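Long-range contacts in uncharacterized protein (Legionella pneumophila subsp. pneumophila, PDB 5T2X), which is of unknown function but belongs to the DUF5630 family and folds into a predominantly helical chain without beta strands: residues Ile98-Gln103 against Leu120-Lys125; His130-Tyr135 against Asn218-Gly223; Tyr86-Val91 against Cys165-Thr170; Leu156-Ala161 against Leu174-Thr179. All blocks are in the same frame, centred on the assembly; numbering follows the deposited sequence.

Contact 1 (Ile98-Gln103 against Leu120-Lys125); sequences IYFYGQ and LEFLKK
Phe100 and Phe122 sit where the helices of 98-103 and 120-125 come close: the segment axes run antiparallel at 169°, 7.8 Å apart at closest approach, and the two CA atoms are 5.5 Å from each other. The two side chains cross at about a right angle, with Phe100 CD1 reaching the rim of the Phe122 ring, 4.0 Å from its CD1. Gln103 CB sits over one face of Phe122, 3.5 Å from the ring centroid and only 12° off the normal, a well-centred CH-pi contact. Lys125 makes a less centred CH-pi contact with Phe100. A bend at chi3 (65°) brings CE over the ring, 3.9 Å from the centroid, and a second bend, at chi4, directs NZ to its salt bridge with Glu51 of helix 43-52. Further round the interface, Leu123 CD2 meets Tyr101 CD1 at 3.7 Å, the two side chains lying side by side and pointing the same way. The two helices form an alpha-hairpin, helix 91-111 turning back into helix 117-128. Across this part of it the cohesion is therefore apolar and CH-pi in kind, and the lysine serves with its methylenes here and with its charge at a third helix.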
# COMPACT_ATOMS: atom_id res chain seq x y z
N ILE A 98 1.85 7.65 -3.78
CA ILE A 98 2.88 7.51 -4.81
C ILE A 98 3.88 8.65 -4.71
O ILE A 98 5.09 8.44 -4.83
CB ILE A 98 2.22 7.45 -6.20
CG1 ILE A 98 1.43 6.16 -6.36
CG2 ILE A 98 3.27 7.58 -7.30
CD1 ILE A 98 0.52 6.16 -7.58
N TYR A 99 3.40 9.88 -4.48
CA TYR A 99 4.29 11.03 -4.41
C TYR A 99 5.25 10.91 -3.23
O TYR A 99 6.46 11.07 -3.39
CB TYR A 99 3.48 12.32 -4.31
CG TYR A 99 4.31 13.53 -3.95
CD1 TYR A 99 5.04 14.21 -4.92
CD2 TYR A 99 4.39 13.98 -2.64
CE1 TYR A 99 5.81 15.31 -4.59
CE2 TYR A 99 5.16 15.07 -2.30
CZ TYR A 99 5.87 15.74 -3.28
OH TYR A 99 6.63 16.83 -2.95
N PHE A 100 4.71 10.64 -2.04
CA PHE A 100 5.56 10.53 -0.86
C PHE A 100 6.55 9.37 -0.98
O PHE A 100 7.68 9.47 -0.49
CB PHE A 100 4.71 10.36 0.40
CG PHE A 100 4.02 11.62 0.83
CD1 PHE A 100 4.68 12.84 0.78
CD2 PHE A 100 2.71 11.60 1.28
CE1 PHE A 100 4.05 14.01 1.18
CE2 PHE A 100 2.07 12.76 1.68
CZ PHE A 100 2.74 13.96 1.63
N TYR A 101 6.15 8.28 -1.65
CA TYR A 101 7.09 7.19 -1.86
C TYR A 101 8.19 7.60 -2.84
O TYR A 101 9.35 7.21 -2.68
CB TYR A 101 6.36 5.95 -2.36
CG TYR A 101 7.26 4.74 -2.49
CD1 TYR A 101 7.62 4.00 -1.37
CD2 TYR A 101 7.78 4.35 -3.72
CE1 TYR A 101 8.45 2.90 -1.47
CE2 TYR A 101 8.61 3.26 -3.83
CZ TYR A 101 8.94 2.53 -2.71
OH TYR A 101 9.77 1.44 -2.82
N GLY A 102 7.84 8.38 -3.86
CA GLY A 102 8.86 8.90 -4.76
C GLY A 102 9.84 9.82 -4.06
O GLY A 102 11.04 9.79 -4.34
N GLN A 103 9.34 10.64 -3.13
CA GLN A 103 10.23 11.48 -2.34
C GLN A 103 11.14 10.65 -1.45
O GLN A 103 12.29 11.03 -1.21
CB GLN A 103 9.42 12.47 -1.50
CG GLN A 103 8.65 13.50 -2.32
CD GLN A 103 9.56 14.35 -3.18
OE1 GLN A 103 9.56 14.24 -4.40
NE2 GLN A 103 10.34 15.22 -2.54
N LEU A 120 12.82 7.44 5.83
CA LEU A 120 11.82 6.88 6.74
C LEU A 120 10.69 7.87 6.99
O LEU A 120 9.53 7.48 7.12
CB LEU A 120 12.48 6.48 8.07
CG LEU A 120 13.34 5.22 8.05
CD1 LEU A 120 14.09 5.06 9.36
CD2 LEU A 120 12.49 4.00 7.76
N GLU A 121 11.02 9.17 7.04
CA GLU A 121 9.99 10.18 7.27
C GLU A 121 9.01 10.23 6.10
O GLU A 121 7.80 10.34 6.31
CB GLU A 121 10.65 11.54 7.50
CG GLU A 121 9.69 12.65 7.91
CD GLU A 121 10.42 13.83 8.53
OE1 GLU A 121 11.05 13.65 9.59
OE2 GLU A 121 10.36 14.93 7.95
N PHE A 122 9.51 10.14 4.87
CA PHE A 122 8.62 10.11 3.72
C PHE A 122 7.90 8.78 3.59
O PHE A 122 6.75 8.73 3.15
CB PHE A 122 9.39 10.42 2.43
CG PHE A 122 9.59 11.89 2.18
CD1 PHE A 122 8.52 12.72 1.91
CD2 PHE A 122 10.87 12.43 2.20
CE1 PHE A 122 8.71 14.07 1.68
CE2 PHE A 122 11.06 13.78 1.97
CZ PHE A 122 9.98 14.60 1.71
N LEU A 123 8.56 7.68 3.97
CA LEU A 123 7.90 6.37 3.91
C LEU A 123 6.69 6.33 4.83
O LEU A 123 5.66 5.74 4.49
CB LEU A 123 8.89 5.27 4.27
CG LEU A 123 9.90 4.86 3.19
CD1 LEU A 123 10.81 3.76 3.70
CD2 LEU A 123 9.19 4.42 1.92
N LYS A 124 6.79 6.96 6.01
CA LYS A 124 5.67 6.95 6.95
C LYS A 124 4.55 7.88 6.50
O LYS A 124 3.37 7.58 6.74
CB LYS A 124 6.17 7.33 8.35
CG LYS A 124 7.07 6.27 8.96
CD LYS A 124 7.57 6.65 10.34
CE LYS A 124 8.46 5.56 10.92
NZ LYS A 124 9.00 5.93 12.25
N LYS A 125 4.88 9.01 5.87
CA LYS A 125 3.84 9.83 5.26
C LYS A 125 3.17 9.09 4.11
O LYS A 125 1.96 9.20 3.90
CB LYS A 125 4.42 11.15 4.78
CG LYS A 125 5.04 12.00 5.89
CD LYS A 125 5.75 13.22 5.32
CE LYS A 125 4.78 14.17 4.65
NZ LYS A 125 3.77 14.71 5.61

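Contact 2 (His130-Tyr135 against Asn218-Gly223); sequences HCFYAY and NNAYFG
Asn219 O, a carbonyl at the end of helix 211-220, takes a bond from Tyr133 OH across the contact and a weak one from Phe222 N within its own turn. The modelled O-to-O separation of 2.4 Å is too short to be trusted as a length, so the strength of the bond is left open; the oxygen lies at the edge of the tyrosine ring, in its plane. With chi1 at -52°, Tyr133 CG stands beside its own backbone N and the ring reaches out to the helix end. That end is a Schellman motif: Phe222, with positive phi, is the C-prime residue, and Gly223 N bonds back to Asn218 O at 2.9 Å. The turn also sets the Phe222 ring against Tyr133. The two planes are within 13° of parallel but strongly offset, the centroids being 5.0 Å apart and Phe222 CE1 3.6 Å from Tyr133 CZ. Beside them Phe132 CE2 touches Ala220 CB at 3.6 Å, and Pro171 of helix 169-185 packs on both of these residues. The side-chain amide of Asn219 is held apart from the tyrosine: OD1 accepts Asn218 ND2 at 2.9 Å, and ND2 bonds to Glu84 O.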
# COMPACT_ATOMS: atom_id res chain seq x y z
N HIS A 130 -1.56 4.91 3.08
CA HIS A 130 -1.79 3.48 2.85
C HIS A 130 -1.23 3.02 1.50
O HIS A 130 -1.81 2.16 0.83
CB HIS A 130 -3.27 3.13 2.98
CG HIS A 130 -3.89 3.62 4.25
ND1 HIS A 130 -3.47 3.19 5.49
CD2 HIS A 130 -4.90 4.50 4.47
CE1 HIS A 130 -4.19 3.79 6.42
NE2 HIS A 130 -5.06 4.59 5.83
N CYS A 131 -0.10 3.60 1.11
CA CYS A 131 0.55 3.19 -0.13
C CYS A 131 1.19 1.82 0.03
O CYS A 131 1.89 1.56 1.02
CB CYS A 131 1.61 4.22 -0.53
SG CYS A 131 2.51 3.81 -2.04
N PHE A 132 0.93 0.93 -0.93
CA PHE A 132 1.48 -0.42 -0.85
C PHE A 132 3.00 -0.41 -0.89
O PHE A 132 3.65 -1.20 -0.20
CB PHE A 132 0.93 -1.29 -1.98
CG PHE A 132 1.57 -2.65 -2.06
CD1 PHE A 132 1.11 -3.70 -1.29
CD2 PHE A 132 2.64 -2.88 -2.92
CE1 PHE A 132 1.70 -4.95 -1.36
CE2 PHE A 132 3.24 -4.12 -2.99
CZ PHE A 132 2.76 -5.16 -2.21
N TYR A 133 3.58 0.47 -1.71
CA TYR A 133 5.04 0.55 -1.79
C TYR A 133 5.64 0.91 -0.44
O TYR A 133 6.70 0.38 -0.07
CB TYR A 133 5.44 1.59 -2.84
CG TYR A 133 4.81 1.40 -4.20
CD1 TYR A 133 4.71 0.14 -4.78
CD2 TYR A 133 4.30 2.48 -4.91
CE1 TYR A 133 4.13 -0.04 -6.02
CE2 TYR A 133 3.72 2.31 -6.15
CZ TYR A 133 3.63 1.05 -6.70
OH TYR A 133 3.05 0.89 -7.93
N ALA A 134 4.98 1.79 0.31
CA ALA A 134 5.49 2.19 1.61
C ALA A 134 5.39 1.05 2.61
O ALA A 134 6.34 0.77 3.35
CB ALA A 134 4.74 3.42 2.12
N TYR A 135 4.23 0.38 2.67
CA TYR A 135 4.07 -0.76 3.56
C TYR A 135 5.08 -1.86 3.24
O TYR A 135 5.64 -2.48 4.15
CB TYR A 135 2.64 -1.30 3.48
CG TYR A 135 1.62 -0.46 4.21
CD1 TYR A 135 1.93 0.15 5.42
CD2 TYR A 135 0.34 -0.28 3.69
CE1 TYR A 135 1.00 0.92 6.09
CE2 TYR A 135 -0.60 0.49 4.36
CZ TYR A 135 -0.26 1.09 5.56
OH TYR A 135 -1.19 1.85 6.23
N ASN A 218 -1.50 -4.96 -10.87
CA ASN A 218 -0.89 -4.06 -11.84
C ASN A 218 -0.03 -3.01 -11.16
O ASN A 218 1.13 -2.80 -11.53
CB ASN A 218 -1.99 -3.41 -12.69
CG ASN A 218 -1.45 -2.32 -13.60
OD1 ASN A 218 -0.98 -2.60 -14.70
ND2 ASN A 218 -1.51 -1.08 -13.14
N ASN A 219 -0.58 -2.35 -10.14
CA ASN A 219 0.16 -1.28 -9.47
C ASN A 219 1.34 -1.82 -8.67
O ASN A 219 2.44 -1.25 -8.71
CB ASN A 219 -0.77 -0.49 -8.55
CG ASN A 219 -1.84 0.27 -9.32
OD1 ASN A 219 -2.04 0.05 -10.51
ND2 ASN A 219 -2.53 1.17 -8.63
N ALA A 220 1.13 -2.92 -7.94
CA ALA A 220 2.15 -3.38 -6.99
C ALA A 220 3.41 -3.83 -7.71
O ALA A 220 4.52 -3.60 -7.21
CB ALA A 220 1.58 -4.51 -6.14
N TYR A 221 3.27 -4.48 -8.86
CA TYR A 221 4.42 -5.02 -9.58
C TYR A 221 4.70 -4.27 -10.87
O TYR A 221 5.45 -4.76 -11.72
CB TYR A 221 4.20 -6.51 -9.86
CG TYR A 221 3.72 -7.26 -8.64
CD1 TYR A 221 4.48 -7.30 -7.48
CD2 TYR A 221 2.49 -7.91 -8.63
CE1 TYR A 221 4.04 -7.97 -6.35
CE2 TYR A 221 2.05 -8.59 -7.51
CZ TYR A 221 2.83 -8.61 -6.37
OH TYR A 221 2.39 -9.28 -5.26
N PHE A 222 4.11 -3.08 -11.04
CA PHE A 222 4.38 -2.20 -12.18
C PHE A 222 4.09 -2.89 -13.50
O PHE A 222 4.86 -2.79 -14.46
CB PHE A 222 5.82 -1.67 -12.13
CG PHE A 222 6.20 -1.05 -10.82
CD1 PHE A 222 5.80 0.25 -10.51
CD2 PHE A 222 6.94 -1.75 -9.89
CE1 PHE A 222 6.14 0.82 -9.30
CE2 PHE A 222 7.28 -1.18 -8.68
CZ PHE A 222 6.88 0.11 -8.38
N GLY A 223 2.98 -3.62 -13.56
CA GLY A 223 2.54 -4.28 -14.77
C GLY A 223 3.33 -5.50 -15.17
O GLY A 223 3.01 -6.11 -16.20

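Contact 3 (Tyr86-Val91 against Cys165-Thr170); sequences YPPLTV and CQYHWT
Two side-chain hydrogen bonds and a patch of apolar packing join Tyr86, Pro87, Pro88 and Leu89, in the loop leading into helix 91-111, to Tyr167, His168 and Trp169 at the junction of helices 153-167 and 169-185. Tyr86 OH and His168 ND1 are 2.7 Å apart, the hydroxyl lying in the plane of the imidazole at its edge while the two side chains cross at about a right angle. With CG between its backbone N and carbonyl carbon (chi1 56°), the Tyr86 ring extends to the helix junction, where it also presents its edge to Tyr167 O, 3.3 Å from CE1. The second bond runs from Trp169 NE1 to Pro87 O at 3.1 Å and is nearly straight at 162°; the oxygen lies close to the indole plane, and the donor is tilted from the carbonyl plane by 19°. A cis peptide follows Pro87, and beyond it Pro88 CG and Leu89 CD2 each come within 3.6 Å of Tyr167 CD1. Leu89 CD1 turns instead to His168, 3.6 Å from CE1. The imidazole has a second partner, because NE2 hydrogen-bonds to His130 O in the turn before helix 132-147. With both ring nitrogens engaged, the rotation of His168 is fixed, and this buried histidine ties the loop, the helix junction and the neighbouring turn together.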
# COMPACT_ATOMS: atom_id res chain seq x y z
N TYR A 86 -8.47 1.51 -7.48
CA TYR A 86 -9.30 0.44 -6.93
C TYR A 86 -9.59 0.75 -5.47
O TYR A 86 -8.69 1.21 -4.76
CB TYR A 86 -8.62 -0.92 -7.06
CG TYR A 86 -7.24 -1.02 -6.43
CD1 TYR A 86 -7.08 -1.46 -5.13
CD2 TYR A 86 -6.11 -0.67 -7.15
CE1 TYR A 86 -5.83 -1.55 -4.55
CE2 TYR A 86 -4.85 -0.76 -6.58
CZ TYR A 86 -4.72 -1.20 -5.28
OH TYR A 86 -3.47 -1.29 -4.72
N PRO A 87 -10.81 0.52 -5.00
CA PRO A 87 -11.13 0.76 -3.59
C PRO A 87 -10.41 -0.23 -2.69
O PRO A 87 -9.87 -1.24 -3.18
CB PRO A 87 -12.65 0.57 -3.54
CG PRO A 87 -12.95 -0.32 -4.68
CD PRO A 87 -11.98 0.03 -5.76
N PRO A 88 -10.39 -0.00 -1.37
CA PRO A 88 -11.05 1.07 -0.60
C PRO A 88 -10.32 2.42 -0.61
O PRO A 88 -10.85 3.39 -0.06
CB PRO A 88 -11.09 0.50 0.81
CG PRO A 88 -9.88 -0.36 0.89
CD PRO A 88 -9.72 -0.97 -0.48
N LEU A 89 -9.14 2.49 -1.22
CA LEU A 89 -8.38 3.74 -1.23
C LEU A 89 -8.96 4.73 -2.22
O LEU A 89 -9.42 4.35 -3.31
CB LEU A 89 -6.91 3.47 -1.56
CG LEU A 89 -6.09 2.76 -0.48
CD1 LEU A 89 -4.61 2.76 -0.86
CD2 LEU A 89 -6.29 3.42 0.88
N THR A 90 -8.94 6.01 -1.85
CA THR A 90 -9.39 7.06 -2.74
C THR A 90 -8.26 7.48 -3.68
O THR A 90 -7.10 7.10 -3.51
CB THR A 90 -9.90 8.27 -1.94
OG1 THR A 90 -8.80 8.89 -1.27
CG2 THR A 90 -10.93 7.82 -0.91
N VAL A 91 -8.61 8.29 -4.68
CA VAL A 91 -7.62 8.69 -5.68
C VAL A 91 -6.58 9.63 -5.07
O VAL A 91 -5.42 9.64 -5.50
CB VAL A 91 -8.32 9.31 -6.90
CG1 VAL A 91 -9.03 10.60 -6.53
CG2 VAL A 91 -7.32 9.55 -8.03
N CYS A 165 -2.79 -5.73 3.64
CA CYS A 165 -3.93 -6.60 3.36
C CYS A 165 -5.25 -5.84 3.40
O CYS A 165 -6.20 -6.22 2.72
CB CYS A 165 -3.97 -7.75 4.36
SG CYS A 165 -2.54 -8.84 4.32
N GLN A 166 -5.32 -4.77 4.20
CA GLN A 166 -6.56 -4.02 4.33
C GLN A 166 -6.92 -3.25 3.06
O GLN A 166 -8.09 -2.94 2.85
CB GLN A 166 -6.48 -3.03 5.50
CG GLN A 166 -6.36 -3.67 6.87
CD GLN A 166 -6.47 -2.65 7.99
OE1 GLN A 166 -7.02 -1.57 7.80
NE2 GLN A 166 -5.95 -3.00 9.16
N TYR A 167 -5.94 -2.95 2.21
CA TYR A 167 -6.17 -2.05 1.09
C TYR A 167 -5.69 -2.57 -0.26
O TYR A 167 -6.06 -1.98 -1.28
CB TYR A 167 -5.50 -0.69 1.35
CG TYR A 167 -5.81 -0.08 2.70
CD1 TYR A 167 -7.01 0.59 2.92
CD2 TYR A 167 -4.90 -0.15 3.74
CE1 TYR A 167 -7.29 1.16 4.15
CE2 TYR A 167 -5.18 0.41 4.98
CZ TYR A 167 -6.38 1.07 5.17
OH TYR A 167 -6.65 1.63 6.40
N HIS A 168 -4.89 -3.64 -0.31
CA HIS A 168 -4.21 -3.97 -1.56
C HIS A 168 -4.41 -5.42 -2.00
O HIS A 168 -3.60 -5.94 -2.76
CB HIS A 168 -2.72 -3.64 -1.45
CG HIS A 168 -2.46 -2.19 -1.19
ND1 HIS A 168 -2.68 -1.21 -2.14
CD2 HIS A 168 -2.04 -1.54 -0.08
CE1 HIS A 168 -2.39 -0.03 -1.63
NE2 HIS A 168 -1.99 -0.20 -0.39
N TRP A 169 -5.48 -6.07 -1.54
CA TRP A 169 -6.03 -7.28 -2.16
C TRP A 169 -4.95 -8.36 -2.25
O TRP A 169 -4.32 -8.67 -1.23
CB TRP A 169 -6.66 -6.88 -3.49
CG TRP A 169 -7.88 -6.03 -3.35
CD1 TRP A 169 -7.93 -4.68 -3.15
CD2 TRP A 169 -9.24 -6.47 -3.42
NE1 TRP A 169 -9.23 -4.26 -3.07
CE2 TRP A 169 -10.06 -5.34 -3.24
CE3 TRP A 169 -9.85 -7.72 -3.62
CZ2 TRP A 169 -11.45 -5.42 -3.25
CZ3 TRP A 169 -11.23 -7.79 -3.62
CH2 TRP A 169 -12.01 -6.65 -3.44
N THR A 170 -4.70 -8.94 -3.43
CA THR A 170 -3.78 -10.07 -3.52
C THR A 170 -2.33 -9.68 -3.22
O THR A 170 -1.68 -10.38 -2.44
CB THR A 170 -3.91 -10.74 -4.89
OG1 THR A 170 -5.17 -11.44 -4.96
CG2 THR A 170 -2.77 -11.72 -5.14

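Contact 4 (Leu156-Ala161 against Leu174-Thr179); sequences LTLHYA and LLFYKT
Leu158 and Phe176 meet obliquely, the leucine lying over one face of the ring: CD1 is 4.0 Å from the centroid and 29° off the normal, a CH-pi contact that leans toward CE2. Phe176 CG is anti to its backbone N (chi1 -168°), which places the ring with its edge at the backbone of Ala161 and one face against Leu158. The small alanine is the point of closest backbone approach, its CA 4.8 Å from that of Phe176, and its CB points toward the other helix, among three residues. CB is 3.7 Å from Phe176 CA, 4.0 Å from Leu175 CG and 3.6 Å from Thr179 OG1. One turn away from Ala161 the threonines meet, Thr157 CG2 and Thr179 CG2 being 3.6 Å apart, and both hydroxyls are satisfied within their own helices. Thr157 OG1 bonds to Tyr153 O. Thr179 OG1 donates to Leu175 O at 2.7 Å from above the carbonyl plane, and Thr179 N reaches the same oxygen from the opposite face, so two bonds grip it. With both hydroxyls bonded in this way, the contact between the threonines is made by their methyl groups. The segments are antiparallel at 160° in consecutive helices, 153-167 and 169-185, which form an alpha-hairpin. Helix 132-147 lies against it through Thr157 and Leu175, and helix 191-207 packs on the second helix through Leu174 and Phe176.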
# COMPACT_ATOMS: atom_id res chain seq x y z
N LEU A 156 6.34 -4.60 14.18
CA LEU A 156 6.12 -3.63 13.11
C LEU A 156 6.14 -4.30 11.74
O LEU A 156 5.36 -3.93 10.86
CB LEU A 156 7.18 -2.53 13.17
CG LEU A 156 7.06 -1.52 14.31
CD1 LEU A 156 8.15 -0.47 14.20
CD2 LEU A 156 5.69 -0.87 14.31
N THR A 157 7.02 -5.28 11.55
CA THR A 157 7.12 -5.97 10.27
C THR A 157 5.78 -6.59 9.89
O THR A 157 5.31 -6.42 8.75
CB THR A 157 8.20 -7.05 10.33
OG1 THR A 157 9.40 -6.51 10.90
CG2 THR A 157 8.50 -7.57 8.94
N LEU A 158 5.15 -7.29 10.82
CA LEU A 158 3.87 -7.92 10.53
C LEU A 158 2.74 -6.90 10.47
O LEU A 158 1.78 -7.09 9.72
CB LEU A 158 3.56 -9.00 11.57
CG LEU A 158 2.52 -10.04 11.17
CD1 LEU A 158 2.98 -10.79 9.93
CD2 LEU A 158 2.28 -11.01 12.32
N HIS A 159 2.84 -5.82 11.25
CA HIS A 159 1.81 -4.79 11.22
C HIS A 159 1.75 -4.10 9.86
O HIS A 159 0.66 -3.84 9.34
CB HIS A 159 2.06 -3.76 12.32
CG HIS A 159 1.17 -2.56 12.23
ND1 HIS A 159 -0.18 -2.62 12.48
CD2 HIS A 159 1.44 -1.28 11.91
CE1 HIS A 159 -0.71 -1.42 12.33
NE2 HIS A 159 0.25 -0.59 11.98
N TYR A 160 2.91 -3.79 9.28
CA TYR A 160 2.92 -3.13 7.97
C TYR A 160 2.36 -4.05 6.89
O TYR A 160 1.65 -3.59 5.99
CB TYR A 160 4.34 -2.68 7.62
CG TYR A 160 4.85 -1.55 8.49
CD1 TYR A 160 4.03 -0.48 8.81
CD2 TYR A 160 6.14 -1.57 8.99
CE1 TYR A 160 4.49 0.56 9.61
CE2 TYR A 160 6.61 -0.54 9.79
CZ TYR A 160 5.79 0.52 10.09
OH TYR A 160 6.25 1.55 10.88
N ALA A 161 2.66 -5.35 6.98
CA ALA A 161 2.10 -6.29 6.01
C ALA A 161 0.60 -6.48 6.22
O ALA A 161 -0.14 -6.66 5.25
CB ALA A 161 2.83 -7.63 6.12
N LEU A 174 -0.10 -11.37 -0.32
CA LEU A 174 1.18 -11.98 -0.67
C LEU A 174 2.32 -11.39 0.14
O LEU A 174 3.27 -12.11 0.50
CB LEU A 174 1.45 -11.83 -2.17
CG LEU A 174 0.67 -12.77 -3.09
CD1 LEU A 174 1.07 -12.57 -4.54
CD2 LEU A 174 0.88 -14.22 -2.66
N LEU A 175 2.25 -10.09 0.45
CA LEU A 175 3.25 -9.49 1.32
C LEU A 175 3.16 -10.06 2.73
O LEU A 175 4.19 -10.37 3.35
CB LEU A 175 3.08 -7.97 1.34
CG LEU A 175 3.94 -7.20 2.35
CD1 LEU A 175 5.42 -7.40 2.06
CD2 LEU A 175 3.58 -5.73 2.36
N PHE A 176 1.94 -10.20 3.26
CA PHE A 176 1.76 -10.82 4.57
C PHE A 176 2.25 -12.26 4.55
O PHE A 176 2.86 -12.73 5.52
CB PHE A 176 0.29 -10.76 4.97
CG PHE A 176 0.02 -11.12 6.40
CD1 PHE A 176 -0.18 -12.44 6.78
CD2 PHE A 176 -0.04 -10.14 7.38
CE1 PHE A 176 -0.43 -12.77 8.10
CE2 PHE A 176 -0.30 -10.46 8.70
CZ PHE A 176 -0.49 -11.78 9.06
N TYR A 177 2.00 -12.98 3.46
CA TYR A 177 2.46 -14.36 3.35
C TYR A 177 3.99 -14.43 3.35
O TYR A 177 4.58 -15.24 4.07
CB TYR A 177 1.88 -15.00 2.08
CG TYR A 177 2.80 -15.98 1.38
CD1 TYR A 177 2.97 -17.27 1.85
CD2 TYR A 177 3.50 -15.60 0.24
CE1 TYR A 177 3.81 -18.17 1.21
CE2 TYR A 177 4.34 -16.49 -0.41
CZ TYR A 177 4.49 -17.77 0.08
OH TYR A 177 5.33 -18.65 -0.56
N LYS A 178 4.63 -13.58 2.55
CA LYS A 178 6.09 -13.57 2.51
C LYS A 178 6.68 -13.09 3.83
O LYS A 178 7.76 -13.55 4.23
CB LYS A 178 6.58 -12.70 1.35
CG LYS A 178 8.07 -12.82 1.07
CD LYS A 178 8.44 -14.25 0.72
CE LYS A 178 9.94 -14.40 0.48
NZ LYS A 178 10.31 -15.79 0.11
N THR A 179 6.01 -12.16 4.51
CA THR A 179 6.50 -11.69 5.80
C THR A 179 6.48 -12.80 6.84
O THR A 179 7.40 -12.92 7.65
CB THR A 179 5.68 -10.48 6.26
OG1 THR A 179 5.78 -9.43 5.30
CG2 THR A 179 6.17 -9.98 7.61

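Contacts 1 and 4 each join consecutive antiparallel helices and are partly buried and apolar, with CH-pi packing over phenylalanine rings. Contacts 2 and 3 bring together parts more than 70 residues apart, where helix ends and a loop meet nearer the centre of the chain, and there hydrogen bonds join the aromatic packing. Contact 2 is the more buried, although Phe222 at its edge is exposed; contact 3 is partly buried, with two exposed residues. Their centres are about 10 Å apart, and along the chain they interlock. Contacts 3 and 4 share helices 153-167 and 169-185. Contact 2 touches all three others, among them contact 1 through Tyr101 CE1 and Tyr133 O, 3.4 Å apart.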